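Local coordinates for protein NAD(P)-dependent oxidoreductase (PDB 7A3W) that probably uses NADPH to reduce imines and to carry out conjugate reduction and reductive amination, working as an imine reductase, at residues Val244-Ala247 and Gly248-Val252; Asp267-Leu270 and Ser271-Met275; Gly186-Ala189 and Ala190-Glu193. One frame throughout, in Å; residues are numbered along the deposited sequence.

Contact 1: residues Val244-Ala247 and Gly248-Val252; sequences VHVA and GQEVV. With NDP (NADPH dihydro-nicotinamide-adenine-dinucleotide phosphate), chain C.
Glu250 reaches back one helical turn to Val246. Glu250 CB sits 3.5 Å from Val246 O. Glu250 CG is closer, 3.3 Å from Val246 O. CG lies beside the backbone N, chi1 -75°, and the chain beyond it is extended, which brings the carboxylate beside Val246 CG1. There CD approaches that methyl, and Glu250 OE2 lies 3.6 Å from Val246 CG1. Glu250 OE1 lies about as far from Val246 O as from Ala247 CA, 4.0 Å to the latter, both loose contacts. Glu250 OE2 makes a salt bridge with Arg274 NH2. Val246 and Glu250 belong to helix 242-258 of the reductive aminase-like C-terminal domain, which meets the second subunit and helps to enclose an NADPH. Val244 faces that cofactor: its CG2 is 3.4 Å from O2A of NADPH, and CG1 lies nearest the other phosphate, 3.7 Å from O2N of NADPH. Both are van der Waals contacts of methyl groups with phosphate oxygens. The cofactor's polar partners include Asn38 and Thr101 of the second subunit. Elsewhere one water donates to His245 O at 2.8 Å and also to Gln249 OE1. Gln249 NE2 bonds to Tyr181 O of the second subunit.

Contact 2: residues Asp267-Leu270 and Ser271-Met275; sequences DAYL and SYCRM
Asp267 O receives the backbone N-H of Ser271, the first of the i to i+4 bonds of helix 264-278 in this stretch. Ala268 O is gripped twice. Tyr272 N donates to Ala268 O at 3.2 Å, and Ser271 OG donates to the same oxygen at 2.6 Å. The hydroxyl can do so because it stands between the backbone N and the carbonyl carbon of its own residue, chi1 77°, folded back against the preceding turn. Ala268 O also lies over one face of the Tyr272 ring, 3.5 Å from CG of Tyr272 and offset toward the ring's rim. The far end of that ring leaves the helix: Tyr272 OH bonds to Glu193 of the second subunit. Tyr269 comes next. Cys273 SG sits over one face of its ring, 3.7 Å from the Tyr269 ring centroid and 23° off the ring normal, a sulfur-aromatic contact. The sulfur is shifted toward the phenol end, with Cys273 SG 3.4 Å from Tyr269 CZ. The Tyr269 ring also stacks with Phe185 of the second subunit. Leu270 lies alongside Arg274, both pointing the same way. Its CD2 is over one face of the Arg274 guanidinium, 4.1 Å from NH2 of Arg274, whose charge is met by Glu250. The bond to Ala268 O probably holds the Ser271 hydroxyl turned back to a carbonyl of its own helix. The tyrosine rings tie the helix to the second subunit, and the arginine ties it to helix 242-258.

Contact 3: residues Gly186-Ala189 and Ala190-Glu193; sequences GAFA and AWLE
Leu192 packs on Phe188 one turn back along helix 173-200, and this pair is the tight part of the contact. Leu192 CG lies over one face of the Phe188 ring, nearly above CE2. Leu192 CD1 lies above the plane just beyond the CD2-CE2 rim, 3.6 Å from Phe188 CE2. The ring is carried there because Phe188 CG is anti to the backbone N, chi1 -175°, which directs it along the helix toward the following turn. Leu192 CG also sits 3.4 Å from Phe188 O, the carbonyl that takes the Leu192 N-H at 3.0 Å. Trp191 touches the same ring only loosely: Trp191 CE3 stays 4.5 Å from Phe188 CE1. An alanine in place of Leu192 would remove CG and both methyls, and would probably open a gap over that face of Phe188 and give its ring more freedom to turn. All of the touching residues are buried; the looser side, at Trp191, meets Phe183 of the second subunit edge-to-face and Ser212 through NE1. Ala187 and Ala190 pack on Ala187 and Gly186 of the second subunit. Glu193 brings a buried carboxylate: OE1 accepts from Ser265 N and bonds to Tyr272 OH of the second subunit, while OE2 bonds to Thr266. With three bonds, one across the dimer, this charge among apolar packing is probably not costly to bury.

All three contacts lie within single helices of the C-terminal domain, and all touch the second subunit. Contact 3 is wholly buried, contact 2 mostly so, and contact 1 only partly, beside NADPH. Contacts 1 and 2 lie on successive helices and touch directly. The Glu250 to Arg274 salt bridge, 3.1 Å from OE2 to NH2, joins them at one place, and Val246 CG2 packs 3.4 Å from Cys273 CB at another. Contact 3 touches neither within the chain, its centre lying about 16 Å from that of contact 2. Across the dimer, however, Tyr272 and Glu193 pair. Contact 1 meets phosphates with methyls, contact 2 mixes sulfur, rings and a guanidinium, and contact 3 is mostly hydrocarbon with one buried carboxylate.

Contact 1: residues Val244-Ala247 and Gly248-Val252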
ATOM      1  N   VAL B 244      20.908  -3.373   1.538  1.00 18.77           N
ATOM      2  CA  VAL B 244      20.788  -1.902   1.362  1.00 20.62           C
ATOM      3  C   VAL B 244      19.387  -1.463   1.818  1.00 18.54           C
ATOM      4  O   VAL B 244      19.285  -0.419   2.510  1.00 18.16           O
ATOM      5  CB  VAL B 244      21.162  -1.507  -0.078  1.00 21.00           C
ATOM      6  CG1 VAL B 244      20.765  -0.087  -0.414  1.00 22.16           C
ATOM      7  CG2 VAL B 244      22.660  -1.730  -0.317  1.00 23.34           C
ATOM      8  N   HIS B 245      18.339  -2.239   1.527  1.00 16.75           N
ATOM      9  CA  HIS B 245      16.974  -1.987   2.054  1.00 16.36           C
ATOM     10  C   HIS B 245      17.027  -1.923   3.585  1.00 16.43           C
ATOM     11  O   HIS B 245      16.436  -1.003   4.182  1.00 17.92           O
ATOM     12  CB  HIS B 245      15.981  -3.071   1.621  1.00 16.37           C
ATOM     13  CG  HIS B 245      15.455  -2.900   0.234  1.00 15.53           C
ATOM     14  ND1 HIS B 245      16.081  -3.423  -0.862  1.00 17.86           N
ATOM     15  CD2 HIS B 245      14.332  -2.309  -0.218  1.00 16.15           C
ATOM     16  CE1 HIS B 245      15.396  -3.118  -1.962  1.00 17.40           C
ATOM     17  NE2 HIS B 245      14.309  -2.456  -1.588  1.00 17.48           N
ATOM     18  N   VAL B 246      17.766  -2.831   4.206  1.00 15.87           N
ATOM     19  CA  VAL B 246      17.795  -2.872   5.691  1.00 16.25           C
ATOM     20  C   VAL B 246      18.497  -1.600   6.187  1.00 18.02           C
ATOM     21  O   VAL B 246      17.976  -0.941   7.123  1.00 19.56           O
ATOM     22  CB  VAL B 246      18.464  -4.160   6.203  1.00 16.58           C
ATOM     23  CG1 VAL B 246      18.767  -4.071   7.692  1.00 16.94           C
ATOM     24  CG2 VAL B 246      17.566  -5.355   5.965  1.00 16.79           C
ATOM     25  N   ALA B 247      19.651  -1.259   5.609  1.00 18.25           N
ATOM     26  CA  ALA B 247      20.449  -0.104   6.072  1.00 17.91           C
ATOM     27  C   ALA B 247      19.584   1.147   5.964  1.00 18.52           C
ATOM     28  O   ALA B 247      19.610   1.953   6.857  1.00 17.67           O
ATOM     29  CB  ALA B 247      21.722   0.026   5.283  1.00 19.71           C
ATOM     30  N   GLY B 248      18.857   1.300   4.862  1.00 18.24           N
ATOM     31  CA  GLY B 248      17.959   2.452   4.656  1.00 18.96           C
ATOM     32  C   GLY B 248      16.817   2.471   5.658  1.00 18.39           C
ATOM     33  O   GLY B 248      16.549   3.535   6.229  1.00 16.93           O
ATOM     34  N   GLN B 249      16.144   1.342   5.882  1.00 18.58           N
ATOM     35  CA  GLN B 249      14.945   1.336   6.755  1.00 17.97           C
ATOM     36  C   GLN B 249      15.374   1.468   8.219  1.00 18.15           C
ATOM     37  O   GLN B 249      14.528   1.861   9.019  1.00 19.01           O
ATOM     38  CB  GLN B 249      14.038   0.126   6.525  1.00 18.35           C
ATOM     39  CG  GLN B 249      12.573   0.485   6.678  1.00 19.27           C
ATOM     40  CD  GLN B 249      12.021   1.344   5.565  1.00 19.99           C
ATOM     41  OE1 GLN B 249      12.705   1.641   4.592  1.00 21.82           O
ATOM     42  NE2 GLN B 249      10.759   1.724   5.691  1.00 20.08           N
ATOM     43  N   GLU B 250      16.631   1.183   8.558  1.00 18.22           N
ATOM     44  CA  GLU B 250      17.090   1.406   9.946  1.00 20.48           C
ATOM     45  C   GLU B 250      17.194   2.914  10.193  1.00 19.89           C
ATOM     46  O   GLU B 250      17.011   3.355  11.337  1.00 20.86           O
ATOM     47  CB  GLU B 250      18.418   0.703  10.204  1.00 23.45           C
ATOM     48  CG  GLU B 250      18.282  -0.792  10.365  1.00 27.08           C
ATOM     49  CD  GLU B 250      19.617  -1.523  10.421  1.00 33.24           C
ATOM     50  OE1 GLU B 250      20.627  -0.947   9.971  1.00 38.66           O
ATOM     51  OE2 GLU B 250      19.645  -2.680  10.884  1.00 37.99           O
ATOM     52  N   VAL B 251      17.448   3.696   9.151  1.00 19.22           N
ATOM     53  CA  VAL B 251      17.406   5.186   9.223  1.00 19.53           C
ATOM     54  C   VAL B 251      15.953   5.627   9.387  1.00 17.55           C
ATOM     55  O   VAL B 251      15.680   6.493  10.204  1.00 18.14           O
ATOM     56  CB  VAL B 251      18.097   5.801   7.991  1.00 20.98           C
ATOM     57  CG1 VAL B 251      18.014   7.321   7.959  1.00 22.78           C
ATOM     58  CG2 VAL B 251      19.549   5.342   7.962  1.00 21.07           C
ATOM     59  N   VAL B 252      15.024   5.048   8.636  1.00 17.99           N
ATOM     60  CA  VAL B 252      13.572   5.352   8.795  1.00 17.70           C
ATOM     61  C   VAL B 252      13.179   5.056  10.259  1.00 18.85           C
ATOM     62  O   VAL B 252      12.551   5.895  10.892  1.00 20.03           O
ATOM     63  CB  VAL B 252      12.725   4.564   7.788  1.00 17.89           C
ATOM     64  CG1 VAL B 252      11.234   4.733   8.037  1.00 17.43           C
ATOM     65  CG2 VAL B 252      13.054   4.966   6.355  1.00 16.82           C
TER
HETATM   66  PA  NDP C 301      25.264  -0.155  -3.070  1.00 17.81           P
HETATM   67  O1A NDP C 301      25.087  -0.752  -4.426  1.00 16.93           O
HETATM   68  O2A NDP C 301      25.612  -0.988  -1.854  1.00 17.79           O
HETATM   69  O5B NDP C 301      26.423   0.923  -3.227  1.00 18.25           O
HETATM   70  C5B NDP C 301      27.002   1.546  -2.062  1.00 18.53           C
HETATM   71  C4B NDP C 301      28.058   2.516  -2.514  1.00 18.90           C
HETATM   72  O4B NDP C 301      28.646   3.148  -1.342  1.00 19.44           O
HETATM   73  C3B NDP C 301      29.232   1.905  -3.296  1.00 20.00           C
HETATM   74  O3B NDP C 301      29.759   2.812  -4.255  1.00 18.85           O
HETATM   75  C2B NDP C 301      30.248   1.709  -2.183  1.00 19.82           C
HETATM   76  O2B NDP C 301      31.583   1.651  -2.667  1.00 20.41           O
HETATM   77  C1B NDP C 301      30.031   3.005  -1.418  1.00 21.23           C
HETATM   78  N9A NDP C 301      30.613   3.002  -0.083  1.00 21.37           N
HETATM   79  C8A NDP C 301      30.339   2.210   0.999  1.00 23.55           C
HETATM   80  N7A NDP C 301      31.109   2.458   2.030  1.00 21.94           N
HETATM   81  C5A NDP C 301      31.921   3.493   1.604  1.00 23.76           C
HETATM   82  C6A NDP C 301      32.944   4.221   2.231  1.00 24.23           C
HETATM   83  N6A NDP C 301      33.347   4.001   3.481  1.00 26.61           N
HETATM   84  N1A NDP C 301      33.542   5.198   1.507  1.00 29.21           N
HETATM   85  C2A NDP C 301      33.137   5.431   0.252  1.00 26.76           C
HETATM   86  N3A NDP C 301      32.200   4.794  -0.447  1.00 27.09           N
HETATM   87  C4A NDP C 301      31.625   3.833   0.299  1.00 22.28           C
HETATM   88  O3  NDP C 301      24.048   0.814  -2.712  1.00 16.97           O
HETATM   89  PN  NDP C 301      22.947   1.521  -3.646  1.00 17.05           P
HETATM   90  O1N NDP C 301      23.572   2.104  -4.864  1.00 17.63           O
HETATM   91  O2N NDP C 301      21.844   0.561  -3.841  1.00 15.36           O
HETATM   92  O5D NDP C 301      22.412   2.661  -2.669  1.00 17.15           O
HETATM   93  C5D NDP C 301      23.166   3.874  -2.499  1.00 17.42           C
HETATM   94  C4D NDP C 301      22.345   4.850  -1.714  1.00 16.49           C
HETATM   95  O4D NDP C 301      21.206   5.250  -2.509  1.00 16.97           O
HETATM   96  C3D NDP C 301      21.797   4.371  -0.360  1.00 16.03           C
HETATM   97  O3D NDP C 301      21.844   5.442   0.560  1.00 14.79           O
HETATM   98  C2D NDP C 301      20.365   3.956  -0.693  1.00 16.54           C
HETATM   99  O2D NDP C 301      19.462   3.956   0.420  1.00 16.83           O
HETATM  100  C1D NDP C 301      20.027   5.006  -1.754  1.00 17.26           C
HETATM  101  N1N NDP C 301      18.946   4.523  -2.656  1.00 18.75           N
HETATM  102  C2N NDP C 301      19.093   3.397  -3.432  1.00 19.19           C
HETATM  103  C3N NDP C 301      18.047   2.907  -4.195  1.00 20.16           C
HETATM  104  C7N NDP C 301      18.150   1.645  -5.020  1.00 22.28           C
HETATM  105  O7N NDP C 301      17.108   1.242  -5.556  1.00 18.80           O
HETATM  106  N7N NDP C 301      19.307   0.980  -5.132  1.00 20.36           N
HETATM  107  C4N NDP C 301      16.772   3.667  -4.222  1.00 22.43           C
HETATM  108  C5N NDP C 301      16.823   4.952  -3.542  1.00 21.87           C
HETATM  109  C6N NDP C 301      17.758   5.214  -2.662  1.00 20.39           C
HETATM  110  P2B NDP C 301      32.158   0.151  -3.029  1.00 21.70           P
HETATM  111  O1X NDP C 301      33.664   0.261  -2.946  1.00 26.11           O
HETATM  112  O2X NDP C 301      31.603  -0.802  -2.017  1.00 25.85           O
HETATM  113  O3X NDP C 301      31.652  -0.075  -4.449  1.00 19.88           O
HETATM  114  O   HOH W   1      14.151  -0.409   2.752  1.00 21.45           O

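Contact 2: residues Asp267-Leu270 and Ser271-Met275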
ATOM      1  N   ASP B 267       8.737  -2.015  11.882  1.00 20.63           N
ATOM      2  CA  ASP B 267       9.298  -3.184  12.612  1.00 21.87           C
ATOM      3  C   ASP B 267       8.944  -4.478  11.870  1.00 21.11           C
ATOM      4  O   ASP B 267       9.820  -5.379  11.746  1.00 19.43           O
ATOM      5  CB  ASP B 267       8.782  -3.266  14.042  1.00 22.32           C
ATOM      6  CG  ASP B 267       9.309  -2.176  14.946  1.00 25.67           C
ATOM      7  OD1 ASP B 267      10.308  -1.538  14.599  1.00 25.68           O
ATOM      8  OD2 ASP B 267       8.712  -1.992  16.003  1.00 29.33           O
ATOM      9  N   ALA B 268       7.716  -4.580  11.367  1.00 21.02           N
ATOM     10  CA  ALA B 268       7.242  -5.778  10.634  1.00 20.66           C
ATOM     11  C   ALA B 268       8.072  -5.967   9.359  1.00 19.15           C
ATOM     12  O   ALA B 268       8.591  -7.065   9.120  1.00 18.99           O
ATOM     13  CB  ALA B 268       5.761  -5.659  10.358  1.00 19.94           C
ATOM     14  N   TYR B 269       8.204  -4.934   8.543  1.00 20.36           N
ATOM     15  CA  TYR B 269       8.992  -5.018   7.292  1.00 20.33           C
ATOM     16  C   TYR B 269      10.443  -5.388   7.618  1.00 20.29           C
ATOM     17  O   TYR B 269      11.013  -6.254   6.954  1.00 20.76           O
ATOM     18  CB  TYR B 269       8.909  -3.698   6.538  1.00 20.49           C
ATOM     19  CG  TYR B 269       9.947  -3.533   5.465  1.00 18.61           C
ATOM     20  CD1 TYR B 269       9.863  -4.196   4.244  1.00 18.04           C
ATOM     21  CD2 TYR B 269      11.021  -2.695   5.673  1.00 18.46           C
ATOM     22  CE1 TYR B 269      10.821  -4.013   3.265  1.00 18.42           C
ATOM     23  CE2 TYR B 269      11.985  -2.500   4.709  1.00 17.94           C
ATOM     24  CZ  TYR B 269      11.869  -3.134   3.490  1.00 18.51           C
ATOM     25  OH  TYR B 269      12.840  -2.916   2.559  1.00 19.77           O
ATOM     26  N   LEU B 270      11.035  -4.771   8.640  1.00 20.01           N
ATOM     27  CA  LEU B 270      12.458  -5.058   8.981  1.00 21.58           C
ATOM     28  C   LEU B 270      12.593  -6.520   9.409  1.00 21.48           C
ATOM     29  O   LEU B 270      13.614  -7.134   9.040  1.00 19.63           O
ATOM     30  CB  LEU B 270      12.959  -4.094  10.057  1.00 22.07           C
ATOM     31  CG  LEU B 270      13.522  -2.782   9.524  1.00 23.78           C
ATOM     32  CD1 LEU B 270      13.801  -1.820  10.669  1.00 25.25           C
ATOM     33  CD2 LEU B 270      14.776  -3.023   8.692  1.00 24.63           C
ATOM     34  N   SER B 271      11.611  -7.063  10.128  1.00 21.89           N
ATOM     35  CA  SER B 271      11.634  -8.483  10.563  1.00 22.43           C
ATOM     36  C   SER B 271      11.651  -9.388   9.330  1.00 22.70           C
ATOM     37  O   SER B 271      12.354 -10.404   9.342  1.00 21.47           O
ATOM     38  CB  SER B 271      10.491  -8.818  11.505  1.00 22.38           C
ATOM     39  OG  SER B 271       9.264  -8.979  10.807  1.00 22.28           O
ATOM     40  N   TYR B 272      10.926  -9.039   8.265  1.00 20.19           N
ATOM     41  CA  TYR B 272      10.884  -9.860   7.039  1.00 19.15           C
ATOM     42  C   TYR B 272      12.229  -9.740   6.311  1.00 20.62           C
ATOM     43  O   TYR B 272      12.752 -10.753   5.803  1.00 23.97           O
ATOM     44  CB  TYR B 272       9.704  -9.456   6.166  1.00 20.05           C
ATOM     45  CG  TYR B 272       8.355  -9.707   6.790  1.00 19.93           C
ATOM     46  CD1 TYR B 272       8.204 -10.572   7.860  1.00 19.21           C
ATOM     47  CD2 TYR B 272       7.208  -9.129   6.259  1.00 21.19           C
ATOM     48  CE1 TYR B 272       6.963 -10.834   8.409  1.00 20.38           C
ATOM     49  CE2 TYR B 272       5.954  -9.393   6.792  1.00 21.16           C
ATOM     50  CZ  TYR B 272       5.834 -10.247   7.880  1.00 21.27           C
ATOM     51  OH  TYR B 272       4.626 -10.537   8.451  1.00 20.58           O
ATOM     52  N   CYS B 273      12.782  -8.531   6.256  1.00 19.16           N
ATOM     53  CA  CYS B 273      14.144  -8.293   5.735  1.00 19.35           C
ATOM     54  C   CYS B 273      15.143  -9.180   6.474  1.00 20.25           C
ATOM     55  O   CYS B 273      15.964  -9.802   5.809  1.00 20.49           O
ATOM     56  CB  CYS B 273      14.548  -6.842   5.870  1.00 18.49           C
ATOM     57  SG  CYS B 273      13.691  -5.787   4.669  1.00 19.44           S
ATOM     58  N   ARG B 274      15.070  -9.217   7.803  1.00 21.98           N
ATOM     59  CA  ARG B 274      16.053  -9.969   8.627  1.00 24.98           C
ATOM     60  C   ARG B 274      15.863 -11.470   8.397  1.00 23.62           C
ATOM     61  O   ARG B 274      16.868 -12.174   8.283  1.00 25.21           O
ATOM     62  CB  ARG B 274      15.973  -9.518  10.085  1.00 25.24           C
ATOM     63  CG  ARG B 274      16.535  -8.118  10.285  1.00 29.90           C
ATOM     64  CD  ARG B 274      16.680  -7.760  11.742  1.00 33.37           C
ATOM     65  NE  ARG B 274      16.504  -6.331  11.951  1.00 37.64           N
ATOM     66  CZ  ARG B 274      17.365  -5.404  11.568  1.00 38.74           C
ATOM     67  NH1 ARG B 274      18.478  -5.743  10.938  1.00 40.97           N
ATOM     68  NH2 ARG B 274      17.118  -4.136  11.835  1.00 39.45           N
ATOM     69  N   MET B 275      14.632 -11.937   8.247  1.00 25.95           N
ATOM     70  CA  MET B 275      14.337 -13.330   7.801  1.00 26.41           C
ATOM     71  C   MET B 275      15.148 -13.640   6.546  1.00 24.84           C
ATOM     72  O   MET B 275      15.791 -14.685   6.505  1.00 24.47           O
ATOM     73  CB  MET B 275      12.869 -13.526   7.433  1.00 27.81           C
ATOM     74  CG  MET B 275      11.993 -14.006   8.547  1.00 30.97           C
ATOM     75  SD  MET B 275      10.266 -13.991   7.982  1.00 30.39           S
ATOM     76  CE  MET B 275       9.545 -13.570   9.564  1.00 31.44           C
TER

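Contact 3: residues Gly186-Ala189 and Ala190-Glu193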
ATOM      1  N   GLY B 186      -2.542  -3.530   6.183  1.00 16.59           N
ATOM      2  CA  GLY B 186      -1.104  -3.390   6.465  1.00 16.39           C
ATOM      3  C   GLY B 186      -0.540  -2.150   5.792  1.00 15.26           C
ATOM      4  O   GLY B 186       0.229  -1.412   6.429  1.00 17.06           O
ATOM      5  N   ALA B 187      -0.945  -1.898   4.540  1.00 15.00           N
ATOM      6  CA  ALA B 187      -0.510  -0.729   3.761  1.00 15.06           C
ATOM      7  C   ALA B 187      -1.104   0.561   4.336  1.00 14.65           C
ATOM      8  O   ALA B 187      -0.415   1.581   4.340  1.00 13.83           O
ATOM      9  CB  ALA B 187      -0.874  -0.920   2.307  1.00 14.69           C
ATOM     10  N   PHE B 188      -2.347   0.526   4.785  1.00 14.78           N
ATOM     11  CA  PHE B 188      -3.029   1.712   5.336  1.00 15.53           C
ATOM     12  C   PHE B 188      -2.354   2.078   6.658  1.00 15.49           C
ATOM     13  O   PHE B 188      -2.104   3.268   6.884  1.00 15.91           O
ATOM     14  CB  PHE B 188      -4.529   1.489   5.517  1.00 16.21           C
ATOM     15  CG  PHE B 188      -5.257   2.732   5.961  1.00 17.70           C
ATOM     16  CD1 PHE B 188      -5.479   3.782   5.073  1.00 17.04           C
ATOM     17  CD2 PHE B 188      -5.719   2.851   7.260  1.00 17.96           C
ATOM     18  CE1 PHE B 188      -6.153   4.915   5.487  1.00 17.97           C
ATOM     19  CE2 PHE B 188      -6.367   4.010   7.679  1.00 19.62           C
ATOM     20  CZ  PHE B 188      -6.606   5.022   6.782  1.00 18.74           C
ATOM     21  N   ALA B 189      -2.011   1.086   7.477  1.00 16.63           N
ATOM     22  CA  ALA B 189      -1.293   1.350   8.739  1.00 15.21           C
ATOM     23  C   ALA B 189       0.083   1.968   8.419  1.00 15.91           C
ATOM     24  O   ALA B 189       0.507   2.925   9.127  1.00 16.44           O
ATOM     25  CB  ALA B 189      -1.168   0.105   9.547  1.00 15.48           C
ATOM     26  N   ALA B 190       0.766   1.452   7.402  1.00 14.29           N
ATOM     27  CA  ALA B 190       2.070   2.002   6.956  1.00 15.63           C
ATOM     28  C   ALA B 190       1.865   3.466   6.564  1.00 14.42           C
ATOM     29  O   ALA B 190       2.713   4.284   6.877  1.00 14.06           O
ATOM     30  CB  ALA B 190       2.626   1.207   5.785  1.00 15.02           C
ATOM     31  N   TRP B 191       0.807   3.772   5.805  1.00 15.38           N
ATOM     32  CA  TRP B 191       0.546   5.164   5.370  1.00 16.69           C
ATOM     33  C   TRP B 191       0.386   6.075   6.598  1.00 17.33           C
ATOM     34  O   TRP B 191       1.005   7.165   6.636  1.00 16.77           O
ATOM     35  CB  TRP B 191      -0.673   5.248   4.454  1.00 17.21           C
ATOM     36  CG  TRP B 191      -0.881   6.662   4.026  1.00 17.21           C
ATOM     37  CD1 TRP B 191      -0.249   7.300   3.005  1.00 18.42           C
ATOM     38  CD2 TRP B 191      -1.722   7.646   4.659  1.00 18.79           C
ATOM     39  NE1 TRP B 191      -0.665   8.599   2.927  1.00 19.48           N
ATOM     40  CE2 TRP B 191      -1.553   8.848   3.942  1.00 19.95           C
ATOM     41  CE3 TRP B 191      -2.618   7.627   5.731  1.00 19.60           C
ATOM     42  CZ2 TRP B 191      -2.238  10.017   4.274  1.00 20.02           C
ATOM     43  CZ3 TRP B 191      -3.265   8.787   6.082  1.00 19.75           C
ATOM     44  CH2 TRP B 191      -3.098   9.962   5.350  1.00 18.15           C
ATOM     45  N   LEU B 192      -0.409   5.650   7.577  1.00 17.54           N
ATOM     46  CA  LEU B 192      -0.627   6.409   8.833  1.00 19.23           C
ATOM     47  C   LEU B 192       0.717   6.608   9.527  1.00 19.24           C
ATOM     48  O   LEU B 192       0.975   7.724   9.999  1.00 16.59           O
ATOM     49  CB  LEU B 192      -1.579   5.645   9.761  1.00 20.36           C
ATOM     50  CG  LEU B 192      -3.017   5.562   9.280  1.00 20.04           C
ATOM     51  CD1 LEU B 192      -3.781   4.507  10.075  1.00 20.55           C
ATOM     52  CD2 LEU B 192      -3.663   6.931   9.386  1.00 19.62           C
ATOM     53  N   GLU B 193       1.514   5.552   9.617  1.00 19.25           N
ATOM     54  CA  GLU B 193       2.849   5.598  10.270  1.00 19.34           C
ATOM     55  C   GLU B 193       3.727   6.683   9.609  1.00 18.83           C
ATOM     56  O   GLU B 193       4.342   7.481  10.325  1.00 17.57           O
ATOM     57  CB  GLU B 193       3.433   4.202  10.187  1.00 20.35           C
ATOM     58  CG  GLU B 193       4.692   4.034  10.973  1.00 22.21           C
ATOM     59  CD  GLU B 193       5.022   2.573  11.254  1.00 22.76           C
ATOM     60  OE1 GLU B 193       4.122   1.840  11.770  1.00 24.75           O
ATOM     61  OE2 GLU B 193       6.157   2.170  10.989  1.00 22.31           O
TER